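Local coordinates for protein ubiquinol-cytochrome C chaperone (Brucella abortus NCTC 8038, PDB 6RWT) that probably acts, like its mitochondrial homolog Cbp3, as an assembly chaperone that binds newly made cytochrome b during biogenesis of respiratory complex III, at residues E22-A27 against G170-M175; P66-L71 against E165-G170; Q30-A35 against D176-D181; V112-A117 against L131-R136; N122-L127 against Y151-R156. One frame throughout, in Å; residues are numbered along the deposited sequence.

Contact 1 of 5, residues E22-A27 against G170-M175; sequences EVIVAA and GDISYM
The phenol ring of Y174 is the flat group on which E22-A27 and G170-M175 meet, and three helix side chains touch it. A27 CB approaches the ring obliquely, 4.3 Å from the Y174 ring centroid and 29° off the normal, an off-centre CH-pi contact. V23 CG1 comes near the ring plane at the edge, 4.2 Å from Y174 CD1. I24 is also oblique, its CG1 standing 3.5 Å from Y174 OH and 4.0 Å from Y174 CE1. From helix 43-61 the ring of H53 meets that of Y174 with planes about 55° apart, and the H53 carbonyl O accepts a hydrogen bond from Y174 OH, which fixes the far end of the ring. With CG turned opposite the carbonyl carbon (chi1 -68°), Y174 reaches between helix 2-28 and helix 43-61. Two residues earlier, I172 lies alongside V23, the two pointing opposite ways, with V23 CG1 3.8 Å from I172 CG2; that methyl is the branch of I172 set between its backbone N and carbonyl carbon. From helix 145-161, C155 touches Y174 and L159 touches I172. Residues V23, I24 and A27, spaced one and three apart, form one stripe of the helix. The geometry is that of an extended C-terminal segment laid over a helical bundle, with I172 and Y174 as its apolar anchors.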
# COMPACT_ATOMS: atom_id res chain seq x y z
N GLU A 22 -10.23 -0.96 -4.06
CA GLU A 22 -10.74 -2.29 -3.71
C GLU A 22 -9.76 -3.43 -4.03
O GLU A 22 -9.63 -4.37 -3.23
CB GLU A 22 -12.12 -2.53 -4.34
CG GLU A 22 -13.18 -1.67 -3.65
CD GLU A 22 -14.59 -1.88 -4.17
OE1 GLU A 22 -14.78 -2.24 -5.35
OE2 GLU A 22 -15.53 -1.65 -3.38
N VAL A 23 -9.04 -3.32 -5.15
CA VAL A 23 -7.97 -4.29 -5.48
C VAL A 23 -6.85 -4.27 -4.43
O VAL A 23 -6.37 -5.34 -4.01
CB VAL A 23 -7.40 -4.08 -6.90
CG1 VAL A 23 -6.17 -4.95 -7.15
CG2 VAL A 23 -8.45 -4.41 -7.95
N ILE A 24 -6.44 -3.07 -4.02
CA ILE A 24 -5.38 -2.91 -3.00
C ILE A 24 -5.82 -3.53 -1.66
O ILE A 24 -5.06 -4.30 -1.05
CB ILE A 24 -4.98 -1.41 -2.84
CG1 ILE A 24 -4.40 -0.87 -4.14
CG2 ILE A 24 -3.96 -1.24 -1.71
CD1 ILE A 24 -4.18 0.63 -4.18
N VAL A 25 -7.05 -3.22 -1.23
CA VAL A 25 -7.59 -3.75 0.03
C VAL A 25 -7.68 -5.29 0.00
O VAL A 25 -7.29 -5.96 0.97
CB VAL A 25 -8.97 -3.12 0.35
CG1 VAL A 25 -9.70 -3.85 1.48
CG2 VAL A 25 -8.80 -1.65 0.71
N ALA A 26 -8.16 -5.85 -1.11
CA ALA A 26 -8.24 -7.31 -1.27
C ALA A 26 -6.86 -7.97 -1.19
O ALA A 26 -6.68 -9.01 -0.54
CB ALA A 26 -8.92 -7.67 -2.58
N ALA A 27 -5.87 -7.36 -1.85
CA ALA A 27 -4.50 -7.88 -1.80
C ALA A 27 -3.94 -7.92 -0.37
O ALA A 27 -3.30 -8.90 0.02
CB ALA A 27 -3.58 -7.10 -2.73
N GLY A 170 -7.29 1.99 -14.52
CA GLY A 170 -7.71 1.18 -13.38
C GLY A 170 -7.26 -0.28 -13.39
O GLY A 170 -7.64 -1.03 -12.50
N ASP A 171 -6.43 -0.68 -14.36
CA ASP A 171 -6.02 -2.09 -14.50
C ASP A 171 -4.80 -2.46 -13.64
O ASP A 171 -3.75 -2.84 -14.16
CB ASP A 171 -5.77 -2.44 -15.97
CG ASP A 171 -7.02 -2.33 -16.84
OD1 ASP A 171 -8.16 -2.28 -16.30
OD2 ASP A 171 -6.88 -2.32 -18.07
N ILE A 172 -4.97 -2.39 -12.33
CA ILE A 172 -3.92 -2.72 -11.35
C ILE A 172 -4.06 -4.19 -10.92
O ILE A 172 -5.18 -4.72 -10.84
CB ILE A 172 -3.97 -1.77 -10.12
CG1 ILE A 172 -2.72 -1.91 -9.24
CG2 ILE A 172 -5.24 -1.98 -9.28
CD1 ILE A 172 -2.60 -0.83 -8.18
N SER A 173 -2.93 -4.86 -10.68
CA SER A 173 -2.95 -6.20 -10.08
C SER A 173 -1.70 -6.44 -9.23
O SER A 173 -0.64 -5.83 -9.45
CB SER A 173 -3.12 -7.29 -11.14
OG SER A 173 -2.09 -7.25 -12.11
N TYR A 174 -1.86 -7.31 -8.24
CA TYR A 174 -0.78 -7.81 -7.39
C TYR A 174 -0.62 -9.31 -7.63
O TYR A 174 -1.49 -9.96 -8.23
CB TYR A 174 -1.09 -7.55 -5.91
CG TYR A 174 -1.09 -6.07 -5.55
CD1 TYR A 174 -2.18 -5.24 -5.86
CD2 TYR A 174 0.01 -5.48 -4.92
CE1 TYR A 174 -2.16 -3.89 -5.55
CE2 TYR A 174 0.02 -4.13 -4.60
CZ TYR A 174 -1.06 -3.32 -4.92
OH TYR A 174 -1.06 -1.96 -4.62
N MET A 175 0.49 -9.86 -7.15
CA MET A 175 0.72 -11.30 -7.26
C MET A 175 -0.20 -12.06 -6.29
O MET A 175 -0.63 -11.51 -5.28
CB MET A 175 2.19 -11.62 -6.97
CG MET A 175 3.20 -10.95 -7.90
SD MET A 175 3.05 -11.34 -9.66
CE MET A 175 3.43 -13.09 -9.64

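Contact 2 of 5, residues P66-L71 against E165-G170; sequences PALNAL and EALAAG
A helix C-cap of the Schellman type ends helix 164-168, and the last turn before it packs against the first turns of helix 66-89. The evidence for the cap is G170, whose phi is positive (103°) and whose N bonds to L167 O at 3.0 Å, while D171 N probably bonds to A166 O. The side chains that meet are all apolar, though two methyls also touch backbone polar atoms; they are A67, L68 and L71 on one side, L167 and A168 on the other. L68 does most of the touching through a single methyl: its CD2 lies 3.8 Å from A168 N, 4.0 Å from L167 CG and 4.0 Å from A168 CB, bridging two consecutive residues. L68 CG stands opposite the carbonyl carbon (chi1 -66°) and the chain then runs straight on (chi2 -179°), which carries CD2 over the partner turn although the CB bond itself does not aim there. The backbones come close at this point, L68 CA and A168 CA being 5.9 Å apart, a separation that the small side chain of A168 permits. On the more exposed flank two methyls meet, A67 CB and A168 CB at 4.2 Å. R60 and M61 of helix 43-61 back the pair of turns. L71 reaches the capped end itself, setting its CD2 3.6 Å from L167 O, the same oxygen that accepts from G170 N.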
# COMPACT_ATOMS: atom_id res chain seq x y z
N PRO A 66 1.01 13.06 -15.44
CA PRO A 66 -0.02 13.73 -14.63
C PRO A 66 -1.17 12.83 -14.18
O PRO A 66 -1.65 12.96 -13.06
CB PRO A 66 -0.56 14.83 -15.56
CG PRO A 66 0.50 15.04 -16.57
CD PRO A 66 1.18 13.72 -16.75
N ALA A 67 -1.60 11.92 -15.06
CA ALA A 67 -2.70 11.00 -14.72
C ALA A 67 -2.32 10.03 -13.60
O ALA A 67 -3.14 9.78 -12.70
CB ALA A 67 -3.17 10.24 -15.95
N LEU A 68 -1.10 9.48 -13.63
CA LEU A 68 -0.65 8.60 -12.54
C LEU A 68 -0.36 9.36 -11.24
O LEU A 68 -0.64 8.85 -10.15
CB LEU A 68 0.56 7.75 -12.95
CG LEU A 68 0.32 6.72 -14.06
CD1 LEU A 68 1.60 5.94 -14.34
CD2 LEU A 68 -0.82 5.77 -13.72
N ASN A 69 0.19 10.58 -11.33
CA ASN A 69 0.38 11.39 -10.12
C ASN A 69 -0.98 11.71 -9.46
O ASN A 69 -1.08 11.67 -8.23
CB ASN A 69 1.19 12.67 -10.42
CG ASN A 69 2.67 12.39 -10.70
OD1 ASN A 69 3.24 11.40 -10.21
ND2 ASN A 69 3.29 13.26 -11.47
N ALA A 70 -2.01 12.00 -10.26
CA ALA A 70 -3.36 12.28 -9.72
C ALA A 70 -4.00 11.04 -9.10
O ALA A 70 -4.61 11.12 -8.04
CB ALA A 70 -4.26 12.85 -10.81
N LEU A 71 -3.87 9.89 -9.77
CA LEU A 71 -4.38 8.63 -9.21
C LEU A 71 -3.69 8.31 -7.86
O LEU A 71 -4.36 7.88 -6.91
CB LEU A 71 -4.22 7.47 -10.20
CG LEU A 71 -4.78 6.10 -9.80
CD1 LEU A 71 -6.24 6.18 -9.37
CD2 LEU A 71 -4.61 5.09 -10.94
N GLU A 165 -0.76 3.73 -19.42
CA GLU A 165 -2.12 3.85 -19.95
C GLU A 165 -3.11 2.90 -19.26
O GLU A 165 -4.19 3.32 -18.83
CB GLU A 165 -2.12 3.62 -21.48
CG GLU A 165 -3.48 3.74 -22.16
CD GLU A 165 -3.40 3.71 -23.68
OE1 GLU A 165 -4.21 4.42 -24.33
OE2 GLU A 165 -2.55 3.00 -24.24
N ALA A 166 -2.73 1.62 -19.14
CA ALA A 166 -3.59 0.62 -18.52
C ALA A 166 -3.79 0.89 -17.02
O ALA A 166 -4.90 0.75 -16.50
CB ALA A 166 -3.03 -0.78 -18.72
N LEU A 167 -2.72 1.30 -16.35
CA LEU A 167 -2.78 1.58 -14.91
C LEU A 167 -3.69 2.78 -14.63
O LEU A 167 -4.51 2.74 -13.71
CB LEU A 167 -1.38 1.81 -14.34
CG LEU A 167 -1.24 1.92 -12.83
CD1 LEU A 167 -1.88 0.75 -12.08
CD2 LEU A 167 0.24 2.02 -12.48
N ALA A 168 -3.56 3.83 -15.43
CA ALA A 168 -4.42 5.02 -15.28
C ALA A 168 -5.91 4.74 -15.57
O ALA A 168 -6.78 5.42 -15.03
CB ALA A 168 -3.92 6.15 -16.17
N ALA A 169 -6.18 3.72 -16.39
CA ALA A 169 -7.54 3.23 -16.64
C ALA A 169 -8.11 2.31 -15.53
O ALA A 169 -9.27 1.90 -15.61
CB ALA A 169 -7.60 2.53 -17.99
N GLY A 170 -7.29 1.99 -14.52
CA GLY A 170 -7.71 1.18 -13.38
C GLY A 170 -7.26 -0.28 -13.39
O GLY A 170 -7.64 -1.03 -12.50

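Contact 3 of 5, residues Q30-A35 against D176-D181; sequences QKRFYA and DVDQVD
R32 ties the loop 30-35 to the C-terminal tail, where residues 177-179 form a short 3-10 turn opened by an overlapping Asx turn at D176. In that Asx turn D176 OD1, met from above its carboxylate plane, accepts from D178 N at 3.0 Å. The tight part of the contact surrounds V177. Its CG1 lies 3.7 Å from Q30 CB and 3.8 Å from R32 CB, while its other methyl, CG2, meets F33 CE1 obliquely at 3.7 Å. CG1 occupies the position between backbone N and carbonyl carbon (chi1 72°), which divides the two methyls between different partners. Y151 of helix 145-161 also touches V177 and stacks edge-to-face with F33, closing the buried side. The outer side is looser and reaches solvent: D178 is exposed, and its carboxylate is linked to the other segment by a water that accepts from R32 N and donates to D178 OD1. R32 itself spans the two regions, its chain extended from CG to NE and its NE bound to Q36 OE1. One nitrogen serves two carbonyls of the tail, both close to the guanidinium plane: V177 O, which also accepts from V180 N, and V180 O. R32 NH1 reaches V177 O at 2.9 Å with an N-H...O angle of 147°; the straighter bond, 166°, runs from R32 NH1 to V180 O, also 2.9 Å, in the carbonyl plane and on a lone pair.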
# COMPACT_ATOMS: atom_id res chain seq x y z
N GLN A 30 -5.16 -11.06 1.95
CA GLN A 30 -4.84 -12.47 1.59
C GLN A 30 -4.47 -13.28 2.84
O GLN A 30 -3.66 -12.83 3.66
CB GLN A 30 -3.72 -12.53 0.53
CG GLN A 30 -4.14 -12.01 -0.84
CD GLN A 30 -2.99 -11.89 -1.81
OE1 GLN A 30 -2.27 -10.88 -1.84
NE2 GLN A 30 -2.80 -12.93 -2.61
N LYS A 31 -5.08 -14.46 2.99
CA LYS A 31 -5.02 -15.23 4.24
C LYS A 31 -3.63 -15.72 4.64
O LYS A 31 -3.31 -15.77 5.83
CB LYS A 31 -5.99 -16.43 4.19
CG LYS A 31 -7.46 -16.05 4.10
CD LYS A 31 -8.01 -15.47 5.39
CE LYS A 31 -9.49 -15.13 5.27
NZ LYS A 31 -10.34 -16.34 5.05
N ARG A 32 -2.79 -16.04 3.65
CA ARG A 32 -1.45 -16.58 3.91
C ARG A 32 -0.58 -15.66 4.78
O ARG A 32 0.24 -16.15 5.56
CB ARG A 32 -0.72 -16.91 2.60
CG ARG A 32 0.50 -17.81 2.78
CD ARG A 32 1.17 -18.18 1.47
NE ARG A 32 2.22 -19.19 1.66
CZ ARG A 32 3.08 -19.60 0.73
NH1 ARG A 32 3.04 -19.09 -0.51
NH2 ARG A 32 3.99 -20.52 1.02
N PHE A 33 -0.75 -14.34 4.67
CA PHE A 33 0.04 -13.42 5.50
C PHE A 33 -0.16 -13.72 6.99
O PHE A 33 0.79 -13.72 7.76
CB PHE A 33 -0.34 -11.94 5.29
CG PHE A 33 -0.19 -11.43 3.87
CD1 PHE A 33 0.96 -11.67 3.12
CD2 PHE A 33 -1.20 -10.64 3.30
CE1 PHE A 33 1.08 -11.18 1.83
CE2 PHE A 33 -1.07 -10.15 2.02
CZ PHE A 33 0.07 -10.42 1.27
N TYR A 34 -1.41 -14.00 7.37
CA TYR A 34 -1.81 -14.14 8.77
C TYR A 34 -1.75 -15.60 9.27
O TYR A 34 -1.56 -15.85 10.46
CB TYR A 34 -3.22 -13.56 8.96
CG TYR A 34 -3.37 -12.15 8.40
CD1 TYR A 34 -2.97 -11.03 9.14
CD2 TYR A 34 -3.86 -11.95 7.11
CE1 TYR A 34 -3.09 -9.74 8.61
CE2 TYR A 34 -3.98 -10.67 6.57
CZ TYR A 34 -3.60 -9.56 7.32
OH TYR A 34 -3.73 -8.29 6.78
N ALA A 35 -1.93 -16.55 8.37
CA ALA A 35 -1.76 -17.95 8.71
C ALA A 35 -0.25 -18.28 8.67
O ALA A 35 0.44 -18.06 9.66
CB ALA A 35 -2.60 -18.84 7.81
N ASP A 176 -0.53 -13.31 -6.64
CA ASP A 176 -1.22 -14.24 -5.73
C ASP A 176 -0.17 -14.80 -4.76
O ASP A 176 0.66 -15.62 -5.14
CB ASP A 176 -1.90 -15.37 -6.53
CG ASP A 176 -2.62 -16.43 -5.66
OD1 ASP A 176 -2.58 -16.37 -4.41
OD2 ASP A 176 -3.22 -17.36 -6.25
N VAL A 177 -0.24 -14.37 -3.50
CA VAL A 177 0.73 -14.81 -2.48
C VAL A 177 0.81 -16.34 -2.32
O VAL A 177 1.87 -16.85 -1.95
CB VAL A 177 0.49 -14.09 -1.12
CG1 VAL A 177 -0.77 -14.60 -0.43
CG2 VAL A 177 1.71 -14.23 -0.21
N ASP A 178 -0.27 -17.07 -2.61
CA ASP A 178 -0.27 -18.55 -2.53
C ASP A 178 0.65 -19.25 -3.54
O ASP A 178 1.01 -20.41 -3.35
CB ASP A 178 -1.70 -19.10 -2.70
CG ASP A 178 -2.62 -18.70 -1.56
OD1 ASP A 178 -2.16 -18.64 -0.40
OD2 ASP A 178 -3.82 -18.47 -1.82
N GLN A 179 0.99 -18.55 -4.63
CA GLN A 179 1.93 -19.05 -5.63
C GLN A 179 3.40 -18.71 -5.35
O GLN A 179 4.27 -19.11 -6.12
CB GLN A 179 1.53 -18.52 -7.02
CG GLN A 179 0.11 -18.89 -7.43
CD GLN A 179 -0.30 -18.31 -8.78
OE1 GLN A 179 0.06 -17.18 -9.12
NE2 GLN A 179 -1.05 -19.09 -9.55
N VAL A 180 3.69 -18.00 -4.26
CA VAL A 180 5.08 -17.71 -3.86
C VAL A 180 5.73 -18.98 -3.28
O VAL A 180 5.15 -19.62 -2.40
CB VAL A 180 5.16 -16.57 -2.82
CG1 VAL A 180 6.60 -16.32 -2.36
CG2 VAL A 180 4.59 -15.28 -3.40
N ASP A 181 6.92 -19.33 -3.77
CA ASP A 181 7.65 -20.50 -3.27
C ASP A 181 9.16 -20.36 -3.45
O ASP A 181 9.92 -20.47 -2.49
CB ASP A 181 7.14 -21.78 -3.94
CG ASP A 181 7.43 -21.83 -5.43
OD1 ASP A 181 7.14 -20.84 -6.12
OD2 ASP A 181 7.94 -22.88 -5.90
O HOH W 1 -3.66 -16.50 0.85

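Contact 4 of 5, residues V112-A117 against L131-R136; sequences VGAYGA and LTRNIR
Y115 and N134 point at each other from opposite directions, one from each helix, and meet at the phenol oxygen. N134 ND2 donates to Y115 OH at 3.1 Å with an N-H...O angle of 162°; the hydroxyl lies nearly in the amide plane, while ring and amide planes are turned 67° apart. The stronger partner of ND2 is R111 O, just before 112-117. Helix 112-117 is kinked where the N atoms of A114 and Y115 lack bonds to the preceding turn, and R111 O is the carbonyl that Y115 N would otherwise use, so ND2 takes up an acceptor the kink releases. L131 lies across the tyrosine, nearly perpendicular, and brings its CD2 to 3.6 Å from Y115 CE1. The N-to-C directions of segments 112-117 and 131-135 are 165° apart, nearly antiparallel, and their axes approach to 10.3 Å, as expected for consecutive helices of an all-helical fold joined by a short turn. L52 of helix 43-61 and L148 of helix 145-161 touch Y115 and L131 respectively, placing this part of the interface in the core. Toward the surface the partners change to A114 and R133. A bend at chi3 of R133 folds its guanidinium back so that NH2 comes edge-on to A114 CB at 3.6 Å.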
# COMPACT_ATOMS: atom_id res chain seq x y z
N VAL A 112 7.68 3.41 5.56
CA VAL A 112 7.70 2.70 4.26
C VAL A 112 8.85 3.14 3.34
O VAL A 112 9.12 2.48 2.34
CB VAL A 112 6.34 2.76 3.50
CG1 VAL A 112 5.20 2.24 4.37
CG2 VAL A 112 6.05 4.15 2.94
N GLY A 113 9.52 4.25 3.67
CA GLY A 113 10.69 4.71 2.90
C GLY A 113 11.79 3.66 2.76
O GLY A 113 12.41 3.55 1.70
N ALA A 114 12.01 2.89 3.83
CA ALA A 114 12.97 1.78 3.81
C ALA A 114 12.61 0.72 2.76
O ALA A 114 13.51 0.13 2.16
CB ALA A 114 13.09 1.13 5.18
N TYR A 115 11.32 0.48 2.53
CA TYR A 115 10.87 -0.44 1.47
C TYR A 115 11.27 0.08 0.08
O TYR A 115 11.75 -0.68 -0.76
CB TYR A 115 9.34 -0.66 1.50
CG TYR A 115 8.71 -1.22 2.77
CD1 TYR A 115 9.44 -2.00 3.68
CD2 TYR A 115 7.35 -1.00 3.04
CE1 TYR A 115 8.84 -2.52 4.82
CE2 TYR A 115 6.74 -1.53 4.17
CZ TYR A 115 7.48 -2.28 5.06
OH TYR A 115 6.86 -2.79 6.19
N GLY A 116 11.06 1.37 -0.15
CA GLY A 116 11.44 2.02 -1.40
C GLY A 116 12.94 1.95 -1.70
O GLY A 116 13.34 1.61 -2.81
N ALA A 117 13.77 2.28 -0.70
CA ALA A 117 15.23 2.21 -0.87
C ALA A 117 15.70 0.78 -1.16
O ALA A 117 16.54 0.57 -2.03
CB ALA A 117 15.93 2.77 0.35
N LEU A 131 11.01 -5.09 6.80
CA LEU A 131 9.75 -5.79 7.09
C LEU A 131 9.70 -6.31 8.54
O LEU A 131 8.66 -6.19 9.20
CB LEU A 131 9.51 -6.93 6.09
CG LEU A 131 9.19 -6.52 4.65
CD1 LEU A 131 9.33 -7.70 3.70
CD2 LEU A 131 7.79 -5.92 4.52
N THR A 132 10.81 -6.89 9.02
CA THR A 132 10.90 -7.40 10.40
C THR A 132 10.75 -6.25 11.40
O THR A 132 9.98 -6.35 12.34
CB THR A 132 12.24 -8.16 10.65
OG1 THR A 132 12.37 -9.23 9.69
CG2 THR A 132 12.30 -8.76 12.05
N ARG A 133 11.50 -5.17 11.17
CA ARG A 133 11.46 -3.95 12.00
C ARG A 133 10.03 -3.41 12.13
O ARG A 133 9.57 -3.11 13.23
CB ARG A 133 12.37 -2.87 11.40
CG ARG A 133 12.71 -1.70 12.30
CD ARG A 133 14.02 -1.03 11.89
NE ARG A 133 13.94 -0.42 10.55
CZ ARG A 133 14.67 -0.73 9.47
NH1 ARG A 133 15.62 -1.67 9.49
NH2 ARG A 133 14.46 -0.07 8.33
N ASN A 134 9.34 -3.31 11.00
CA ASN A 134 7.99 -2.71 10.96
C ASN A 134 6.88 -3.65 11.46
O ASN A 134 5.95 -3.18 12.12
CB ASN A 134 7.65 -2.22 9.54
CG ASN A 134 8.41 -0.95 9.15
OD1 ASN A 134 9.09 -0.31 9.96
ND2 ASN A 134 8.30 -0.58 7.88
N ILE A 135 6.98 -4.94 11.15
CA ILE A 135 5.87 -5.89 11.36
C ILE A 135 6.05 -6.85 12.54
O ILE A 135 5.09 -7.10 13.27
CB ILE A 135 5.59 -6.70 10.06
CG1 ILE A 135 5.35 -5.74 8.89
CG2 ILE A 135 4.38 -7.62 10.24
CD1 ILE A 135 5.36 -6.38 7.51
N ARG A 136 7.26 -7.40 12.74
CA ARG A 136 7.55 -8.32 13.86
C ARG A 136 8.80 -7.88 14.65
O ARG A 136 9.76 -8.65 14.78
CB ARG A 136 7.69 -9.77 13.37
CG ARG A 136 6.41 -10.40 12.82
CD ARG A 136 5.28 -10.47 13.84
NE ARG A 136 5.67 -11.11 15.10
CZ ARG A 136 5.61 -12.43 15.36
NH1 ARG A 136 5.15 -13.28 14.44
NH2 ARG A 136 6.00 -12.88 16.54

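Contact 5 of 5, residues N122-L127 against Y151-R156; sequences NDAQAL and YVLQCR
The guanidinium of R156 is gripped at several points where it meets N122: its NH1 bonds to L119 O near the end of helix 100-120, and its NE and NH2 are hydrogen-bonded just beside the two segments. R156 bends at chi2 and chi3 and presents the edge of its guanidinium to N122, the planes of amide and guanidinium standing 68° apart. The bond to L119 O ties helix 145-161 to the turn after helix 100-120 and would be favoured by the negative end of that helix dipole. N122 has positive phi and closes a Schellman motif at the end of helix 100-120. The next residue, D123, is the N-cap of helix 124-135: its OD1 makes a capping bond with the third amide of that helix, A126 N, at 3.0 Å and an N-H...O angle of 168°, the donor standing well above the carboxylate plane. The two helices are thus joined by a very tight turn, one finishing where the next is capped. Against this turn and the helix that follows packs helix 145-161, through L153, V152 and R156. Between the polar turn and L127, A124 CB stands 4.2 Å from L153 CD1. The core lies beyond L127 and V152, where Y115 of helix 100-120 touches the former and L52 of helix 43-61 the latter. With CG opposite the backbone N (chi1 -179°), L127 lies alongside L153, pointing the other way, but meets V152 obliquely. One methyl does the touching: L127 CD2 is 3.9 Å from L153 CG and 4.1 Å from V152 CG1.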
# COMPACT_ATOMS: atom_id res chain seq x y z
N ASN A 122 17.43 -3.26 -5.17
CA ASN A 122 17.24 -4.71 -5.31
C ASN A 122 17.95 -5.50 -4.19
O ASN A 122 18.60 -6.53 -4.45
CB ASN A 122 17.66 -5.17 -6.71
CG ASN A 122 16.86 -4.49 -7.80
OD1 ASN A 122 17.39 -3.70 -8.58
ND2 ASN A 122 15.57 -4.78 -7.85
N ASP A 123 17.84 -4.98 -2.97
CA ASP A 123 18.53 -5.50 -1.80
C ASP A 123 17.51 -6.26 -0.93
O ASP A 123 16.79 -5.65 -0.12
CB ASP A 123 19.19 -4.34 -1.04
CG ASP A 123 20.06 -4.79 0.11
OD1 ASP A 123 19.87 -5.91 0.63
OD2 ASP A 123 20.95 -3.99 0.51
N ALA A 124 17.45 -7.58 -1.11
CA ALA A 124 16.50 -8.45 -0.39
C ALA A 124 16.76 -8.55 1.12
O ALA A 124 15.82 -8.72 1.89
CB ALA A 124 16.47 -9.84 -1.00
N GLN A 125 18.02 -8.43 1.53
CA GLN A 125 18.40 -8.46 2.93
C GLN A 125 17.87 -7.22 3.62
O GLN A 125 17.29 -7.31 4.70
CB GLN A 125 19.93 -8.54 3.10
CG GLN A 125 20.54 -9.84 2.56
CD GLN A 125 22.07 -9.85 2.61
OE1 GLN A 125 22.73 -10.48 1.77
NE2 GLN A 125 22.65 -9.13 3.57
N ALA A 126 18.07 -6.06 2.99
CA ALA A 126 17.58 -4.78 3.52
C ALA A 126 16.05 -4.78 3.60
O ALA A 126 15.47 -4.26 4.57
CB ALA A 126 18.06 -3.63 2.65
N LEU A 127 15.41 -5.38 2.60
CA LEU A 127 13.94 -5.45 2.57
C LEU A 127 13.39 -6.33 3.70
O LEU A 127 12.47 -5.91 4.40
CB LEU A 127 13.43 -5.93 1.19
CG LEU A 127 11.91 -6.02 0.98
CD1 LEU A 127 11.22 -4.68 1.23
CD2 LEU A 127 11.59 -6.52 -0.42
N TYR A 151 7.64 -11.96 -2.15
CA TYR A 151 6.32 -11.49 -2.63
C TYR A 151 6.35 -10.00 -3.00
O TYR A 151 5.87 -9.61 -4.06
CB TYR A 151 5.23 -11.78 -1.59
CG TYR A 151 3.90 -11.08 -1.81
CD1 TYR A 151 2.95 -11.58 -2.70
CD2 TYR A 151 3.58 -9.92 -1.09
CE1 TYR A 151 1.73 -10.93 -2.88
CE2 TYR A 151 2.37 -9.27 -1.27
CZ TYR A 151 1.44 -9.79 -2.16
OH TYR A 151 0.22 -9.15 -2.33
N VAL A 152 6.94 -9.17 -2.14
CA VAL A 152 7.00 -7.72 -2.38
C VAL A 152 7.82 -7.39 -3.65
O VAL A 152 7.40 -6.57 -4.47
CB VAL A 152 7.51 -6.95 -1.13
CG1 VAL A 152 7.74 -5.47 -1.44
CG2 VAL A 152 6.51 -7.08 0.01
N LEU A 153 8.97 -8.03 -3.81
CA LEU A 153 9.80 -7.87 -5.02
C LEU A 153 9.04 -8.25 -6.30
O LEU A 153 9.08 -7.51 -7.28
CB LEU A 153 11.11 -8.68 -4.90
CG LEU A 153 12.17 -8.06 -3.98
CD1 LEU A 153 13.10 -9.12 -3.40
CD2 LEU A 153 12.94 -6.98 -4.72
N GLN A 154 8.33 -9.38 -6.28
CA GLN A 154 7.52 -9.81 -7.43
C GLN A 154 6.36 -8.86 -7.74
O GLN A 154 6.06 -8.61 -8.92
CB GLN A 154 7.01 -11.24 -7.25
CG GLN A 154 8.11 -12.30 -7.26
CD GLN A 154 7.57 -13.71 -7.11
OE1 GLN A 154 6.54 -14.06 -7.69
NE2 GLN A 154 8.28 -14.54 -6.36
N CYS A 155 5.70 -8.31 -6.71
CA CYS A 155 4.66 -7.28 -6.92
C CYS A 155 5.24 -6.02 -7.60
O CYS A 155 4.62 -5.44 -8.49
CB CYS A 155 3.97 -6.90 -5.60
SG CYS A 155 2.86 -8.15 -4.87
N ARG A 156 6.43 -5.59 -7.16
CA ARG A 156 7.10 -4.44 -7.77
C ARG A 156 7.33 -4.69 -9.26
O ARG A 156 7.03 -3.82 -10.10
CB ARG A 156 8.42 -4.13 -7.05
CG ARG A 156 9.13 -2.84 -7.46
CD ARG A 156 9.93 -2.92 -8.76
NE ARG A 156 10.78 -4.11 -8.82
CZ ARG A 156 11.99 -4.22 -8.28
NH1 ARG A 156 12.56 -3.21 -7.63
NH2 ARG A 156 12.64 -5.38 -8.39

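In the fold
From the N terminus, helix 2-28 first enters contact 1, and the loop after it enters contact 3. Both return to the tail beyond helix 164-168, closing loops of about 140 residues that cross each other. Contact 2 falls within both loops, tying the start of helix 66-89 to helix 164-168; it shares G170 with contact 1, and D171 N probably bonds to A166 O. Contacts 4 and 5 lie inside all three loops and cross each other, joining helices 100-120, 124-135 and 145-161 through helix 124-135, with Y115 touching L127. Y151 links contact 5 to contact 3, while contacts 1 and 4 lie on opposite sides of the chain's centre.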